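Local coordinates for protein probable fatty acyl-CoA transferase Rv3272 (Mycobacterium tuberculosis, PDB 5YX6) that binds fatty acyl-CoAs of varying chain length, palmitoyl-CoA most tightly, and is probably a family III CoA transferase of fatty acid metabolism, at residues D17-V22 with L100-P105; G106-L111 with L125-L130; T131-N136 with L147-E152; A153-G158 with D208-L213; L173-S178 with V204-V209. One frame throughout, in Å; residues are numbered along the deposited sequence.

Contact 1. Residues D17-V22 with L100-P105; sequences DFTQNV and LEAFRP
The Phe18 ring meets the carbonyl oxygen of Leu100 at its edge and in its plane, where the slightly positive ring hydrogens suit an oxygen; Leu100 O lies 3.7 Å from Phe18 CD1. At the edge of the Phe103 ring sits the amide of Gln20, with Gln20 NE2 3.7 Å from Phe103 CE1 and the amide plane turned 76° from that of the ring. The segments start at the C-terminal ends of neighbouring parallel strands, 14-17 and 98-101, in the Rossmann-fold domain, and run on side by side into loops. Asp17 is bridged to Leu100, and the pairing closes with Phe18 N donating to Leu100 O at 2.8 Å. Beyond it the contact is mostly apolar. Phe18 CB approaches Phe103 CE2 at 4.3 Å, and the methyl group of Thr19, CG2, rests 3.9 Å from Ala102 CB, where the small alanine lets the loops stay close. Glu101 turns its carboxylate away from this contact to a salt bridge with Arg129. Asp17 suits the strand end because its carboxylate can hold the chain as it leaves the sheet: with CG anti to the backbone N (chi1 -174°), OD1 closes an Asx turn, while OD2 forms a salt bridge with Lys73. Two donors grip Asp17 OD1: Thr19 N from above the carboxylate plane at 2.9 Å, and Thr19 OG1 on the syn lone pair at 2.6 Å.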
# COMPACT_ATOMS: atom_id res chain seq x y z
N ASP A 17 -6.03 21.04 3.53
CA ASP A 17 -6.21 19.87 2.66
C ASP A 17 -7.03 20.22 1.42
O ASP A 17 -8.26 20.30 1.49
CB ASP A 17 -6.89 18.74 3.44
CG ASP A 17 -6.99 17.42 2.65
OD1 ASP A 17 -6.58 17.41 1.47
OD2 ASP A 17 -7.51 16.41 3.20
N PHE A 18 -6.36 20.40 0.28
CA PHE A 18 -7.05 20.72 -0.99
C PHE A 18 -7.47 19.47 -1.79
O PHE A 18 -8.04 19.60 -2.88
CB PHE A 18 -6.15 21.60 -1.89
CG PHE A 18 -5.94 23.02 -1.40
CD1 PHE A 18 -4.98 23.32 -0.45
CD2 PHE A 18 -6.68 24.07 -1.94
CE1 PHE A 18 -4.77 24.62 -0.01
CE2 PHE A 18 -6.48 25.38 -1.51
CZ PHE A 18 -5.52 25.66 -0.55
N THR A 19 -7.21 18.28 -1.26
CA THR A 19 -7.37 17.03 -2.03
C THR A 19 -8.82 16.58 -2.20
O THR A 19 -9.70 16.97 -1.43
CB THR A 19 -6.61 15.85 -1.38
OG1 THR A 19 -7.27 15.47 -0.16
CG2 THR A 19 -5.16 16.20 -1.09
N GLN A 20 -9.08 15.75 -3.21
CA GLN A 20 -10.40 15.15 -3.40
C GLN A 20 -10.32 13.65 -3.64
O GLN A 20 -9.23 13.10 -3.83
CB GLN A 20 -11.16 15.80 -4.56
CG GLN A 20 -11.38 17.28 -4.42
CD GLN A 20 -11.86 17.90 -5.71
OE1 GLN A 20 -12.92 17.55 -6.22
NE2 GLN A 20 -11.07 18.83 -6.25
N ASN A 21 -11.48 12.99 -3.62
CA ASN A 21 -11.61 11.57 -3.91
C ASN A 21 -10.97 10.74 -2.79
O ASN A 21 -11.33 10.94 -1.63
CB ASN A 21 -11.02 11.25 -5.29
CG ASN A 21 -11.62 12.12 -6.39
OD1 ASN A 21 -12.84 12.32 -6.43
ND2 ASN A 21 -10.77 12.66 -7.27
N VAL A 22 -10.05 9.82 -3.08
CA VAL A 22 -9.66 8.87 -2.02
C VAL A 22 -8.22 8.97 -1.48
O VAL A 22 -8.04 9.06 -0.27
CB VAL A 22 -9.91 7.40 -2.48
CG1 VAL A 22 -9.36 6.40 -1.45
CG2 VAL A 22 -11.40 7.16 -2.71
N LEU A 100 -1.60 20.24 1.67
CA LEU A 100 -1.77 19.02 0.86
C LEU A 100 -2.53 19.36 -0.41
O LEU A 100 -3.63 19.92 -0.35
CB LEU A 100 -2.55 17.94 1.60
CG LEU A 100 -2.00 17.30 2.86
CD1 LEU A 100 -2.94 16.20 3.30
CD2 LEU A 100 -0.63 16.74 2.55
N GLU A 101 -1.95 19.03 -1.56
CA GLU A 101 -2.61 19.31 -2.83
C GLU A 101 -2.55 18.14 -3.82
O GLU A 101 -1.52 17.47 -3.93
CB GLU A 101 -1.99 20.56 -3.44
CG GLU A 101 -2.49 20.87 -4.82
CD GLU A 101 -1.56 20.39 -5.92
OE1 GLU A 101 -0.32 20.47 -5.73
OE2 GLU A 101 -2.06 19.96 -6.97
N ALA A 102 -3.63 17.92 -4.56
CA ALA A 102 -3.71 16.80 -5.50
C ALA A 102 -4.37 17.16 -6.83
O ALA A 102 -4.99 16.31 -7.48
CB ALA A 102 -4.45 15.64 -4.85
N PHE A 103 -4.25 18.42 -7.25
CA PHE A 103 -4.69 18.79 -8.58
C PHE A 103 -3.66 18.28 -9.57
O PHE A 103 -2.58 17.85 -9.17
CB PHE A 103 -4.85 20.31 -8.72
CG PHE A 103 -5.85 20.91 -7.79
CD1 PHE A 103 -7.16 20.46 -7.77
CD2 PHE A 103 -5.49 21.93 -6.92
CE1 PHE A 103 -8.09 21.00 -6.91
CE2 PHE A 103 -6.41 22.49 -6.05
CZ PHE A 103 -7.71 22.02 -6.05
N ARG A 104 -4.01 18.28 -10.85
CA ARG A 104 -3.04 17.90 -11.87
C ARG A 104 -1.97 19.00 -11.91
O ARG A 104 -2.26 20.15 -11.59
CB ARG A 104 -3.71 17.72 -13.24
CG ARG A 104 -4.02 19.02 -13.97
CD ARG A 104 -4.77 18.76 -15.25
NE ARG A 104 -6.10 18.20 -15.00
CZ ARG A 104 -6.97 17.89 -15.95
NH1 ARG A 104 -6.65 18.07 -17.22
NH2 ARG A 104 -8.16 17.39 -15.62
N PRO A 105 -0.74 18.64 -12.32
CA PRO A 105 0.40 19.57 -12.38
C PRO A 105 0.08 20.92 -13.01
O PRO A 105 -0.63 20.96 -14.01
CB PRO A 105 1.42 18.81 -13.24
CG PRO A 105 1.14 17.37 -12.93
CD PRO A 105 -0.34 17.26 -12.68

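Contact 2. Residues G106-L111 with L125-L130; sequences GTMEKL and LIYARL
Arg129 grips Glu109 end-on with two nitrogens, one for each carboxylate oxygen. Arg129 NH1 donates to Glu109 OE1 at 3.0 Å and Arg129 NH2 to Glu109 OE2 at 2.9 Å, both nearly straight. The oxygens lie close to the guanidinium plane, but the carboxylate is turned 38° against it, so both nitrogens meet their oxygens out of the carboxylate plane, NH1 on the syn side of OE1 and NH2 from above at OE2. A bend at chi2 (93°) swings the Glu109 carboxylate back towards the strand. On the arginine side, NE makes a second salt bridge with Glu101, so the guanidinium is paired with two carboxylates, which should restrict its rotation. Arg129 NH1 also donates to water 1 at 3.0 Å, and this water accepts from Met108 N, an amide in the first turn of the helix. Long, multiply donating arginine suits this place, since it spans from the strand to the helix and serves partners on several sides. Further inside, Met108 folds over the hydroxyl end of Tyr127: Met108 CE lies 3.4 Å from Tyr127 OH, and Met108 CB is 3.5 Å from the same oxygen. That hydroxyl is hydrogen-bonded to the backbone oxygen of Leu113. Flexible methionine can follow the outline of the tyrosine end, its chain bent at both chi2 and chi3. The arrangement joins the short helix 107-110 to strand 126-131 of the parallel Rossmann sheet, within the connection that follows strand 98-101.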
# COMPACT_ATOMS: atom_id res chain seq x y z
N GLY A 106 0.60 21.99 -12.41
CA GLY A 106 0.44 23.34 -12.93
C GLY A 106 -0.74 24.14 -12.41
O GLY A 106 -0.75 25.38 -12.48
N THR A 107 -1.74 23.44 -11.88
CA THR A 107 -2.96 24.06 -11.40
C THR A 107 -2.74 25.11 -10.31
O THR A 107 -3.07 26.28 -10.50
CB THR A 107 -3.92 23.01 -10.86
OG1 THR A 107 -4.18 22.04 -11.89
CG2 THR A 107 -5.22 23.64 -10.42
N MET A 108 -2.13 24.70 -9.19
CA MET A 108 -1.94 25.58 -8.04
C MET A 108 -1.12 26.80 -8.39
O MET A 108 -1.29 27.87 -7.82
CB MET A 108 -1.26 24.83 -6.90
CG MET A 108 -2.13 23.81 -6.23
SD MET A 108 -3.53 24.46 -5.27
CE MET A 108 -2.78 24.68 -3.65
N GLU A 109 -0.19 26.61 -9.32
CA GLU A 109 0.62 27.71 -9.80
C GLU A 109 -0.25 28.75 -10.52
O GLU A 109 -0.13 29.95 -10.26
CB GLU A 109 1.73 27.17 -10.71
CG GLU A 109 2.86 26.50 -9.92
CD GLU A 109 2.67 24.99 -9.78
OE1 GLU A 109 1.51 24.51 -9.79
OE2 GLU A 109 3.69 24.28 -9.65
N LYS A 110 -1.14 28.28 -11.40
CA LYS A 110 -2.05 29.17 -12.13
C LYS A 110 -2.99 29.92 -11.18
O LYS A 110 -3.44 31.03 -11.47
CB LYS A 110 -2.86 28.39 -13.16
N LEU A 111 -3.27 29.31 -10.03
CA LEU A 111 -4.14 29.94 -9.04
C LEU A 111 -3.36 30.88 -8.13
O LEU A 111 -3.94 31.58 -7.30
CB LEU A 111 -4.85 28.88 -8.20
CG LEU A 111 -5.80 27.95 -8.96
CD1 LEU A 111 -6.33 26.88 -8.01
CD2 LEU A 111 -6.94 28.72 -9.62
N LEU A 125 6.39 26.45 6.17
CA LEU A 125 5.35 25.69 5.49
C LEU A 125 5.88 24.49 4.70
O LEU A 125 6.76 24.61 3.85
CB LEU A 125 4.56 26.60 4.55
CG LEU A 125 3.37 25.90 3.88
CD1 LEU A 125 2.37 25.48 4.93
CD2 LEU A 125 2.74 26.83 2.88
N ILE A 126 5.33 23.33 5.01
CA ILE A 126 5.59 22.11 4.26
C ILE A 126 4.54 21.99 3.16
O ILE A 126 3.34 22.19 3.39
CB ILE A 126 5.59 20.89 5.19
CG1 ILE A 126 6.84 20.95 6.07
CG2 ILE A 126 5.54 19.59 4.41
CD1 ILE A 126 6.70 20.26 7.38
N TYR A 127 5.00 21.73 1.94
CA TYR A 127 4.12 21.68 0.77
C TYR A 127 4.14 20.28 0.16
O TYR A 127 5.18 19.80 -0.25
CB TYR A 127 4.58 22.71 -0.26
CG TYR A 127 3.52 23.16 -1.23
CD1 TYR A 127 3.13 22.35 -2.30
CD2 TYR A 127 2.93 24.41 -1.12
CE1 TYR A 127 2.18 22.76 -3.20
CE2 TYR A 127 1.97 24.83 -2.01
CZ TYR A 127 1.60 24.01 -3.05
OH TYR A 127 0.64 24.44 -3.95
N ALA A 128 2.99 19.61 0.12
CA ALA A 128 2.94 18.23 -0.35
C ALA A 128 2.03 18.04 -1.57
O ALA A 128 0.87 18.42 -1.54
CB ALA A 128 2.49 17.31 0.79
N ARG A 129 2.57 17.44 -2.63
CA ARG A 129 1.84 17.24 -3.89
C ARG A 129 1.63 15.77 -4.24
O ARG A 129 2.58 14.98 -4.30
CB ARG A 129 2.56 17.94 -5.04
CG ARG A 129 3.17 19.27 -4.62
CD ARG A 129 3.65 20.09 -5.79
NE ARG A 129 2.55 20.65 -6.56
CZ ARG A 129 2.70 21.62 -7.45
NH1 ARG A 129 1.64 22.08 -8.11
NH2 ARG A 129 3.90 22.13 -7.67
N LEU A 130 0.37 15.40 -4.45
CA LEU A 130 0.01 14.05 -4.90
C LEU A 130 -0.51 14.09 -6.34
O LEU A 130 -1.49 14.78 -6.62
CB LEU A 130 -1.02 13.43 -3.97
CG LEU A 130 -1.54 12.04 -4.33
CD1 LEU A 130 -0.41 11.05 -4.39
CD2 LEU A 130 -2.57 11.59 -3.31
O HOH W 1 -1.30 21.78 -8.81

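Contact 3. Residues T131-N136 with L147-E152; sequences TAYGGN and LVVAAE
Glu152 OE1 lies among several groups: Arg142 forms a salt bridge with it, and Tyr133 OH is 3.1 Å away. The Glu152 and Tyr133 side chains cross at about a right angle, with carboxylate and ring planes 53° apart, and Glu152 OE1 also comes within 3.4 Å of Tyr133 CE1. An extended chain, with CG anti to the backbone N (chi1 -172°), carries the acid this far from the helix. Arg142 makes a cation-pi contact with the same ring, so the tyrosine and the glutamate share one cation, which probably favours the charged form of the acid. The phenol end then enters the apolar side of the helix, with Tyr133 OH 3.5 Å from Val148 CG1 and Tyr133 CZ 3.8 Å from Val149 CG2. Val149 CG2 also meets Ala132 CB at 4.2 Å; the short alanine lets the loop lie close to the branched valine. Thr131 OG1 accepts from Gly134 N at 2.9 Å in an ST motif, and Gly134, with phi 117°, adopts a conformation that suits a residue without a side chain. Leu343 of the second subunit packs on Tyr133. The contact thus ties the loop after strand 126-131 of the Rossmann sheet to helix 146-152, at the dimer interface.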
# COMPACT_ATOMS: atom_id res chain seq x y z
N THR A 131 0.15 13.39 -7.26
CA THR A 131 -0.34 13.34 -8.63
C THR A 131 -0.54 11.89 -9.09
O THR A 131 -0.16 10.96 -8.38
CB THR A 131 0.62 14.04 -9.62
OG1 THR A 131 1.83 13.29 -9.74
CG2 THR A 131 0.92 15.46 -9.18
N ALA A 132 -1.16 11.70 -10.26
CA ALA A 132 -1.32 10.36 -10.82
C ALA A 132 -0.01 9.82 -11.39
O ALA A 132 0.37 8.68 -11.11
CB ALA A 132 -2.40 10.36 -11.90
N TYR A 133 0.67 10.63 -12.20
CA TYR A 133 1.81 10.14 -12.97
C TYR A 133 3.11 10.92 -12.77
O TYR A 133 4.12 10.60 -13.41
CB TYR A 133 1.46 10.15 -14.45
CG TYR A 133 0.31 9.24 -14.83
CD1 TYR A 133 0.48 7.87 -14.91
CD2 TYR A 133 -0.93 9.77 -15.13
CE1 TYR A 133 -0.58 7.04 -15.27
CE2 TYR A 133 -2.00 8.96 -15.50
CZ TYR A 133 -1.82 7.60 -15.56
OH TYR A 133 -2.88 6.80 -15.92
N GLY A 134 3.11 11.95 -11.93
CA GLY A 134 4.36 12.57 -11.53
C GLY A 134 4.57 14.03 -11.90
O GLY A 134 5.14 14.80 -11.12
N GLY A 135 4.14 14.40 -13.09
CA GLY A 135 4.33 15.75 -13.57
C GLY A 135 5.79 16.03 -13.90
O GLY A 135 6.24 17.16 -13.78
N ASN A 136 6.52 15.00 -14.30
CA ASN A 136 7.94 15.15 -14.61
C ASN A 136 8.20 15.33 -16.10
O ASN A 136 9.35 15.44 -16.53
CB ASN A 136 8.73 13.97 -14.09
CG ASN A 136 8.52 13.75 -12.60
OD1 ASN A 136 8.09 12.68 -12.18
ND2 ASN A 136 8.79 14.78 -11.80
N LEU A 147 -7.85 2.64 -11.31
CA LEU A 147 -7.98 1.55 -12.28
C LEU A 147 -7.01 1.69 -13.47
O LEU A 147 -6.41 0.72 -13.91
CB LEU A 147 -9.44 1.50 -12.76
CG LEU A 147 -9.93 0.41 -13.70
CD1 LEU A 147 -11.39 0.11 -13.39
CD2 LEU A 147 -9.78 0.85 -15.13
N VAL A 148 -6.87 2.90 -13.99
CA VAL A 148 -6.04 3.14 -15.16
C VAL A 148 -4.56 3.20 -14.80
O VAL A 148 -3.71 2.73 -15.54
CB VAL A 148 -6.47 4.44 -15.88
CG1 VAL A 148 -5.54 4.74 -17.03
CG2 VAL A 148 -7.87 4.28 -16.41
N VAL A 149 -4.25 3.83 -13.66
CA VAL A 149 -2.87 3.87 -13.16
C VAL A 149 -2.35 2.46 -12.84
O VAL A 149 -1.21 2.13 -13.17
CB VAL A 149 -2.77 4.77 -11.91
CG1 VAL A 149 -1.38 4.66 -11.27
CG2 VAL A 149 -3.10 6.21 -12.26
N ALA A 150 -3.19 1.65 -12.20
CA ALA A 150 -2.85 0.25 -11.89
C ALA A 150 -2.48 -0.54 -13.14
O ALA A 150 -1.48 -1.27 -13.16
CB ALA A 150 -4.00 -0.42 -11.17
N ALA A 151 -3.29 -0.39 -14.19
CA ALA A 151 -3.10 -1.12 -15.44
C ALA A 151 -1.90 -0.58 -16.22
O ALA A 151 -1.18 -1.33 -16.86
CB ALA A 151 -4.36 -1.05 -16.30
N GLU A 152 -1.70 0.72 -16.18
CA GLU A 152 -0.59 1.31 -16.91
C GLU A 152 0.75 0.95 -16.24
O GLU A 152 1.78 0.86 -16.91
CB GLU A 152 -0.78 2.83 -17.04
CG GLU A 152 0.24 3.48 -17.97
CD GLU A 152 -0.18 4.86 -18.46
OE1 GLU A 152 -1.28 5.35 -18.10
OE2 GLU A 152 0.60 5.47 -19.23

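Contact 4. Residues A153-G158 with D208-L213; sequences AGMTTG and DVAVGL
The backbone leaves helix 146-152 through a Schellman motif, in which Gly154 takes positive phi (103°), and then folds at once into a type I beta turn from Gly154 to Thr157. Just before the glycine, Ala153 points its methyl group at helix 206-213, where Ala153 CB meets Ala210 CB at 3.7 Å. Two alanines facing each other allow this close approach of the main chains, with the CA atoms of Ala153 and Val211 5.9 Å apart. Met155 adds the longer reach. The Met155 chain runs extended beyond CG (chi2 -178°), which delivers the methyl CE to the helix, 3.8 Å from Ala210 CB and 3.9 Å from Leu213 CD1. Met155 CE also lies 3.6 Å from Ala210 O, an oxygen that accepts a hydrogen bond from Gln214 NE2. An unbranched thioether suits this position because its slim end can lie against both Ala210 and Leu213. The turn itself is held by Gly154 O, which accepts from both Thr157 N and Thr157 OG1, the hydroxyl at 2.7 Å. Val211 packs on Ile363 of the second subunit, and Leu213 O accepts from Asn176 of that subunit. This is apolar packing of a Schellman-terminated helix end against helix 206-213, at the dimer interface of this CoA-transferase III fold.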
# COMPACT_ATOMS: atom_id res chain seq x y z
N ALA A 153 0.71 0.72 -14.92
CA ALA A 153 1.91 0.31 -14.16
C ALA A 153 2.17 -1.21 -14.17
O ALA A 153 3.12 -1.69 -13.53
CB ALA A 153 1.81 0.80 -12.74
N GLY A 154 1.30 -1.97 -14.82
CA GLY A 154 1.57 -3.39 -15.00
C GLY A 154 0.83 -4.38 -14.12
O GLY A 154 1.13 -5.57 -14.17
N MET A 155 -0.16 -3.92 -13.36
CA MET A 155 -0.77 -4.76 -12.33
C MET A 155 -1.74 -5.82 -12.85
O MET A 155 -2.30 -6.57 -12.05
CB MET A 155 -1.48 -3.89 -11.30
CG MET A 155 -0.51 -3.14 -10.41
SD MET A 155 -1.32 -2.14 -9.16
CE MET A 155 0.05 -1.89 -8.02
N THR A 156 -1.91 -5.91 -14.16
CA THR A 156 -2.77 -6.94 -14.75
C THR A 156 -1.94 -8.15 -15.17
O THR A 156 -2.49 -9.17 -15.57
CB THR A 156 -3.59 -6.42 -15.99
OG1 THR A 156 -2.72 -6.17 -17.11
CG2 THR A 156 -4.38 -5.15 -15.66
N THR A 157 -0.61 -8.02 -15.08
CA THR A 157 0.30 -9.05 -15.58
C THR A 157 0.10 -10.42 -14.92
O THR A 157 -0.06 -10.52 -13.70
CB THR A 157 1.78 -8.62 -15.38
OG1 THR A 157 2.00 -7.35 -15.99
CG2 THR A 157 2.74 -9.63 -15.97
N GLY A 158 0.10 -11.47 -15.75
CA GLY A 158 0.11 -12.85 -15.28
C GLY A 158 -1.10 -13.36 -14.53
O GLY A 158 -0.98 -14.24 -13.68
N ASP A 208 4.31 5.90 -9.20
CA ASP A 208 5.54 5.50 -8.50
C ASP A 208 5.23 4.51 -7.39
O ASP A 208 5.96 3.56 -7.18
CB ASP A 208 6.28 6.72 -7.94
CG ASP A 208 6.85 7.62 -9.03
OD1 ASP A 208 6.76 7.22 -10.21
OD2 ASP A 208 7.38 8.71 -8.71
N VAL A 209 4.12 4.74 -6.69
CA VAL A 209 3.68 3.83 -5.65
C VAL A 209 3.33 2.46 -6.23
O VAL A 209 3.71 1.43 -5.67
CB VAL A 209 2.49 4.39 -4.89
CG1 VAL A 209 2.00 3.37 -3.86
CG2 VAL A 209 2.87 5.72 -4.21
N ALA A 210 2.62 2.45 -7.35
CA ALA A 210 2.19 1.21 -7.99
C ALA A 210 3.38 0.40 -8.47
O ALA A 210 3.43 -0.81 -8.25
CB ALA A 210 1.26 1.51 -9.15
N VAL A 211 4.34 1.08 -9.10
CA VAL A 211 5.59 0.45 -9.51
C VAL A 211 6.27 -0.15 -8.28
O VAL A 211 6.71 -1.30 -8.30
CB VAL A 211 6.52 1.47 -10.21
CG1 VAL A 211 7.95 0.97 -10.23
CG2 VAL A 211 6.03 1.76 -11.64
N GLY A 212 6.31 0.63 -7.20
CA GLY A 212 6.90 0.17 -5.96
C GLY A 212 6.27 -1.08 -5.40
O GLY A 212 6.96 -1.96 -4.91
N LEU A 213 4.94 -1.18 -5.47
CA LEU A 213 4.25 -2.37 -4.99
C LEU A 213 4.62 -3.64 -5.76
O LEU A 213 4.51 -4.73 -5.22
CB LEU A 213 2.73 -2.15 -5.03
CG LEU A 213 2.21 -1.05 -4.09
CD1 LEU A 213 0.71 -0.84 -4.30
CD2 LEU A 213 2.50 -1.38 -2.62

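Contact 5. Residues L173-S178 with V204-V209; sequences LVDNAS and VAMYDV
Helix 173-196, which carries the inferred nucleophile Asp175 in its first turn, packs here against the junction where strand 201-205 passes into helix 206-213. Met206, the first residue of that second helix, lies between them. The Met206 chain bends at chi3 (62°), which lays the methyl CE between two residues of the facing helix: 3.8 Å from Val174 CG1 and 3.2 Å from Asp175 OD1. Thus a nonpolar methyl group borders one oxygen of the carboxylate. Further along, Ser178 OG lies 3.2 Å from Met206 CG and 3.7 Å from Val209 CG2. Such apolar company suits a serine here because its hydroxyl is spent within its own helix: Ser178 OG donates to Val174 O at 2.7 Å. That oxygen also accepts from Ser178 N, the two donors reaching it from opposite faces of the carbonyl plane. Small Ala177 also packs here, its CB 3.9 Å from Val209 CG1, and the beta-branched valine offers a methyl group to each of these two neighbours. The side chain of Asp175 also touches Val22 in the loop after strand 14-17. Placing the aspartate at the start of a helix beside the loops at the C-terminal ends of the sheet strands is consistent with the active site of a family III CoA transferase.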
# COMPACT_ATOMS: atom_id res chain seq x y z
N LEU A 173 -6.29 -0.43 -4.62
CA LEU A 173 -5.07 -0.62 -3.87
C LEU A 173 -4.10 0.53 -4.09
O LEU A 173 -3.36 0.90 -3.19
CB LEU A 173 -4.39 -1.95 -4.24
CG LEU A 173 -3.70 -2.01 -5.60
CD1 LEU A 173 -2.52 -2.96 -5.57
CD2 LEU A 173 -4.70 -2.43 -6.67
N VAL A 174 -4.12 1.10 -5.28
CA VAL A 174 -3.17 2.16 -5.61
C VAL A 174 -3.52 3.46 -4.89
O VAL A 174 -2.63 4.15 -4.39
CB VAL A 174 -3.11 2.38 -7.13
CG1 VAL A 174 -2.32 3.63 -7.46
CG2 VAL A 174 -2.49 1.18 -7.81
N ASP A 175 -4.81 3.77 -4.82
CA ASP A 175 -5.31 4.88 -4.02
C ASP A 175 -4.93 4.76 -2.55
O ASP A 175 -4.34 5.67 -1.98
CB ASP A 175 -6.84 4.97 -4.11
CG ASP A 175 -7.31 5.68 -5.36
OD1 ASP A 175 -6.47 6.25 -6.07
OD2 ASP A 175 -8.54 5.69 -5.61
N ASN A 176 -5.28 3.64 -1.93
CA ASN A 176 -5.11 3.51 -0.50
C ASN A 176 -3.63 3.41 -0.14
O ASN A 176 -3.20 4.02 0.84
CB ASN A 176 -5.90 2.31 0.02
CG ASN A 176 -7.41 2.53 -0.11
OD1 ASN A 176 -7.94 3.58 0.27
ND2 ASN A 176 -8.11 1.54 -0.64
N ALA A 177 -2.84 2.72 -0.95
CA ALA A 177 -1.40 2.69 -0.73
C ALA A 177 -0.79 4.08 -0.91
O ALA A 177 0.10 4.47 -0.15
CB ALA A 177 -0.72 1.69 -1.67
N SER A 178 -1.27 4.83 -1.90
CA SER A 178 -0.72 6.17 -2.15
C SER A 178 -1.00 7.10 -0.99
O SER A 178 -0.16 7.91 -0.62
CB SER A 178 -1.30 6.77 -3.44
OG SER A 178 -0.79 6.09 -4.58
N VAL A 204 4.53 12.91 -4.26
CA VAL A 204 4.20 11.49 -4.34
C VAL A 204 3.36 11.23 -5.58
O VAL A 204 2.32 11.86 -5.77
CB VAL A 204 3.44 11.02 -3.09
CG1 VAL A 204 2.99 9.57 -3.25
CG2 VAL A 204 4.28 11.18 -1.85
N ALA A 205 3.82 10.32 -6.43
CA ALA A 205 3.06 9.92 -7.62
C ALA A 205 2.43 8.54 -7.44
O ALA A 205 3.10 7.60 -6.99
CB ALA A 205 3.94 9.94 -8.85
N MET A 206 1.15 8.42 -7.77
CA MET A 206 0.44 7.15 -7.66
C MET A 206 1.12 6.08 -8.51
O MET A 206 1.24 4.92 -8.11
CB MET A 206 -1.02 7.30 -8.05
CG MET A 206 -1.93 7.87 -6.96
SD MET A 206 -3.56 8.37 -7.60
CE MET A 206 -4.20 6.81 -8.20
N TYR A 207 1.59 6.49 -9.68
CA TYR A 207 2.32 5.59 -10.55
C TYR A 207 3.55 5.03 -9.86
O TYR A 207 3.81 3.82 -9.92
CB TYR A 207 2.70 6.31 -11.84
CG TYR A 207 3.43 5.43 -12.84
CD1 TYR A 207 2.73 4.53 -13.62
CD2 TYR A 207 4.80 5.55 -13.03
CE1 TYR A 207 3.38 3.74 -14.56
CE2 TYR A 207 5.46 4.78 -13.96
CZ TYR A 207 4.74 3.88 -14.72
OH TYR A 207 5.40 3.11 -15.65
N ASP A 208 4.31 5.90 -9.20
CA ASP A 208 5.54 5.50 -8.50
C ASP A 208 5.23 4.51 -7.39
O ASP A 208 5.96 3.56 -7.18
CB ASP A 208 6.28 6.72 -7.94
CG ASP A 208 6.85 7.62 -9.03
OD1 ASP A 208 6.76 7.22 -10.21
OD2 ASP A 208 7.38 8.71 -8.71
N VAL A 209 4.12 4.74 -6.69
CA VAL A 209 3.68 3.83 -5.65
C VAL A 209 3.33 2.46 -6.23
O VAL A 209 3.71 1.43 -5.67
CB VAL A 209 2.49 4.39 -4.89
CG1 VAL A 209 2.00 3.37 -3.86
CG2 VAL A 209 2.87 5.72 -4.21

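How the contacts relate
Contacts 1, 3, 4 and 5 are largely buried, whereas contact 2 lies partly at the surface, and there a charged pair and a water do the work that methyl groups do in contacts 4 and 5. The parallel sheet runs through contacts 1, 2 and 5: strand 98-101 neighbours 126-131, which neighbours 201-205. Contact 1 is a strand pairing that runs on into loops, while contact 5 packs a helix on a strand-helix junction. The loop after 126-131 serves contact 3 and bonds by its backbone to the helix start in contact 5. Contacts 4 and 5 share helix 206-213, while contacts 3, 4 and 5 all reach the second subunit.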